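Local coordinates for protein NDP-N-acetyl-D-galactosaminuronic acid dehydrogenase (Methanosarcina mazei Go1, PDB 3G79) that probably oxidises UDP-N-acetyl-D-mannosamine to its uronate with two NAD(+), as a member of the UDP-glucose/GDP-mannose dehydrogenase family, at residues A[106-111]-A[144-149]. Residues are numbered along the deposited sequence; the frame is centred on the assembly and turned at random.
Sequences TLAIQT and VLESTI
Leu107 and Val144 join the ends of two parallel strands. Leu107 N donates to Val144 O at 2.8 Å in an almost straight bond (174°). Leu107 O then accepts two backbone donors, Glu146 N at 2.9 Å and Ser147 N at 3.1 Å. Ser147 N lies in the plane of the Leu107 carbonyl; Glu146 N is tilted 33° from it. Beyond the strands, a side chain takes over the pairing: Ser147 OG donates to Ile109 O at 2.7 Å. OG stands beside its own backbone N, anti to the carbonyl carbon (chi1 -48°), and this turns the hydroxyl to the Ile109 backbone. Farther on, Thr111 CG2 rests on Thr148 O, though Thr111 is poorly ordered.

On the face of Leu107 and Leu145, these two side chains lie side by side, with CD1 of Leu107 3.5 Å from CD2 of Leu145. On the side of Thr106 and Val144, Glu146, just past its strand, crosses the Thr106 side chain at about a right angle, with Glu146 CG 3.7 Å from Thr106 OG1. Its OE2 is held by a salt bridge to Arg197 and a hydrogen bond with Tyr214 OH. With an alanine here, Arg197 is likely to lose its carboxylate mate and Tyr214 OH its partner.

The strands belong to a beta-alpha-beta unit of the Rossmann-type NAD-binding domain. Its helix 124-136 packs against Leu107, Ile109 and Ser147, and helix 154-166 covers Leu145. Strand 20-24 continues the sheet beside 104-107, and strand 175-178 does so beside 142-145.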
ATOM      1  N   THR A 106      15.726 -20.463 -24.201  1.00 24.56           N
ATOM      2  CA  THR A 106      14.701 -19.615 -23.619  1.00 25.93           C
ATOM      3  C   THR A 106      13.350 -19.747 -24.395  1.00 27.21           C
ATOM      4  O   THR A 106      13.335 -19.779 -25.645  1.00 27.98           O
ATOM      5  CB  THR A 106      15.267 -18.193 -23.611  1.00 24.91           C
ATOM      6  OG1 THR A 106      15.516 -17.787 -22.270  1.00 48.05           O
ATOM      7  CG2 THR A 106      14.382 -17.234 -24.312  1.00 46.95           C
ATOM      8  N   LEU A 107      12.245 -19.861 -23.650  1.00 26.23           N
ATOM      9  CA  LEU A 107      10.883 -19.835 -24.213  1.00 26.29           C
ATOM     10  C   LEU A 107      10.227 -18.534 -23.938  1.00 26.57           C
ATOM     11  O   LEU A 107       9.788 -18.271 -22.816  1.00 26.27           O
ATOM     12  CB  LEU A 107       9.977 -20.917 -23.619  1.00 26.04           C
ATOM     13  CG  LEU A 107      10.575 -22.268 -23.980  1.00 45.84           C
ATOM     14  CD1 LEU A 107      11.077 -22.931 -22.716  1.00 25.45           C
ATOM     15  CD2 LEU A 107       9.534 -23.073 -24.688  1.00 25.36           C
ATOM     16  N   ALA A 108      10.131 -17.753 -25.003  1.00 27.98           N
ATOM     17  CA  ALA A 108       9.635 -16.393 -24.982  1.00 28.89           C
ATOM     18  C   ALA A 108       8.433 -16.322 -25.895  1.00 29.81           C
ATOM     19  O   ALA A 108       8.355 -15.505 -26.787  1.00 29.65           O
ATOM     20  CB  ALA A 108      10.768 -15.424 -25.463  1.00 28.42           C
ATOM     21  N   ILE A 109       7.478 -17.197 -25.668  1.00 32.58           N
ATOM     22  CA  ILE A 109       6.432 -17.380 -26.635  1.00 34.81           C
ATOM     23  C   ILE A 109       5.232 -16.592 -26.156  1.00 38.48           C
ATOM     24  O   ILE A 109       4.835 -16.736 -24.984  1.00 38.51           O
ATOM     25  CB  ILE A 109       6.154 -18.873 -26.812  1.00 34.27           C
ATOM     26  CG1 ILE A 109       7.219 -19.493 -27.721  1.00 41.12           C
ATOM     27  CG2 ILE A 109       4.729 -19.111 -27.349  1.00 41.35           C
ATOM     28  CD1 ILE A 109       7.245 -21.001 -27.752  1.00 33.58           C
ATOM     29  N   GLN A 110       4.684 -15.730 -27.026  1.00 41.85           N
ATOM     30  CA  GLN A 110       3.483 -14.971 -26.690  1.00 46.37           C
ATOM     31  C   GLN A 110       2.487 -15.914 -26.018  1.00 48.70           C
ATOM     32  O   GLN A 110       2.244 -17.029 -26.484  1.00 48.26           O
ATOM     33  CB  GLN A 110       2.879 -14.251 -27.919  1.00 48.87           C
ATOM     34  CG  GLN A 110       3.521 -12.838 -28.227  1.00 81.21           C
ATOM     35  CD  GLN A 110       3.325 -12.315 -29.697  1.00 52.80           C
ATOM     36  OE1 GLN A 110       4.110 -11.477 -30.192  1.00 81.22           O
ATOM     37  NE2 GLN A 110       2.283 -12.818 -30.385  1.00 81.37           N
ATOM     38  N   THR A 111       1.967 -15.494 -24.877  1.00 51.74           N
ATOM     39  CA  THR A 111       0.991 -16.291 -24.159  1.00 54.20           C
ATOM     40  C   THR A 111      -0.330 -15.544 -24.223  1.00 56.97           C
ATOM     41  O   THR A 111      -0.935 -15.251 -23.186  1.00 56.23           O
ATOM     42  CB  THR A 111       1.420 -16.528 -22.719  1.00 54.50           C
ATOM     43  OG1 THR A 111       0.505 -17.439 -22.116  1.00 78.07           O
ATOM     44  CG2 THR A 111       1.451 -15.225 -21.898  1.00 77.23           C
ATOM     45  N   VAL A 144      14.898 -21.922 -19.843  1.00 24.06           N
ATOM     46  CA  VAL A 144      14.255 -20.821 -19.142  1.00 24.93           C
ATOM     47  C   VAL A 144      12.870 -20.464 -19.692  1.00 25.35           C
ATOM     48  O   VAL A 144      12.717 -20.135 -20.866  1.00 23.82           O
ATOM     49  CB  VAL A 144      15.099 -19.510 -19.154  1.00 24.70           C
ATOM     50  CG1 VAL A 144      14.522 -18.506 -18.145  1.00 18.62           C
ATOM     51  CG2 VAL A 144      16.520 -19.793 -18.783  1.00 19.84           C
ATOM     52  N   LEU A 145      11.874 -20.489 -18.809  1.00 26.41           N
ATOM     53  CA  LEU A 145      10.589 -19.897 -19.126  1.00 26.36           C
ATOM     54  C   LEU A 145      10.634 -18.376 -18.970  1.00 26.45           C
ATOM     55  O   LEU A 145      10.738 -17.858 -17.835  1.00 24.91           O
ATOM     56  CB  LEU A 145       9.486 -20.483 -18.251  1.00 26.36           C
ATOM     57  CG  LEU A 145       9.162 -21.989 -18.316  1.00 37.61           C
ATOM     58  CD1 LEU A 145       7.720 -22.275 -17.934  1.00 25.43           C
ATOM     59  CD2 LEU A 145       9.384 -22.511 -19.691  1.00 27.16           C
ATOM     60  N   GLU A 146      10.532 -17.687 -20.117  1.00 27.13           N
ATOM     61  CA  GLU A 146      10.386 -16.235 -20.158  1.00 28.35           C
ATOM     62  C   GLU A 146       8.929 -15.763 -20.312  1.00 29.06           C
ATOM     63  O   GLU A 146       8.618 -14.650 -19.916  1.00 29.54           O
ATOM     64  CB  GLU A 146      11.267 -15.599 -21.253  1.00 29.85           C
ATOM     65  CG  GLU A 146      12.757 -15.620 -20.968  1.00 37.07           C
ATOM     66  CD  GLU A 146      13.604 -14.987 -22.089  1.00 32.34           C
ATOM     67  OE1 GLU A 146      13.211 -15.075 -23.280  1.00 36.89           O
ATOM     68  OE2 GLU A 146      14.665 -14.408 -21.780  1.00 36.50           O
ATOM     69  N   SER A 147       8.043 -16.595 -20.871  1.00 29.96           N
ATOM     70  CA  SER A 147       6.598 -16.255 -21.018  1.00 30.31           C
ATOM     71  C   SER A 147       5.927 -16.093 -19.638  1.00 32.06           C
ATOM     72  O   SER A 147       6.260 -16.777 -18.680  1.00 31.72           O
ATOM     73  CB  SER A 147       5.837 -17.320 -21.820  1.00 29.73           C
ATOM     74  OG  SER A 147       6.503 -17.698 -23.033  1.00 26.01           O
ATOM     75  N   THR A 148       4.970 -15.176 -19.545  1.00 33.65           N
ATOM     76  CA  THR A 148       4.206 -14.957 -18.314  1.00 33.78           C
ATOM     77  C   THR A 148       3.406 -16.220 -17.963  1.00 32.86           C
ATOM     78  O   THR A 148       2.585 -16.662 -18.743  1.00 32.24           O
ATOM     79  CB  THR A 148       3.278 -13.723 -18.507  1.00 34.86           C
ATOM     80  OG1 THR A 148       4.074 -12.537 -18.680  1.00 42.74           O
ATOM     81  CG2 THR A 148       2.305 -13.563 -17.330  1.00 42.67           C
ATOM     82  N   ILE A 149       3.688 -16.827 -16.816  1.00 33.21           N
ATOM     83  CA  ILE A 149       3.011 -18.072 -16.423  1.00 33.06           C
ATOM     84  C   ILE A 149       2.349 -17.913 -15.070  1.00 33.77           C
ATOM     85  O   ILE A 149       2.527 -16.878 -14.431  1.00 35.70           O
ATOM     86  CB  ILE A 149       3.937 -19.296 -16.456  1.00 33.04           C
ATOM     87  CG1 ILE A 149       5.231 -19.015 -15.670  1.00 34.16           C
ATOM     88  CG2 ILE A 149       4.204 -19.713 -17.934  1.00 33.64           C
ATOM     89  CD1 ILE A 149       6.291 -20.183 -15.660  1.00 32.87           C
TER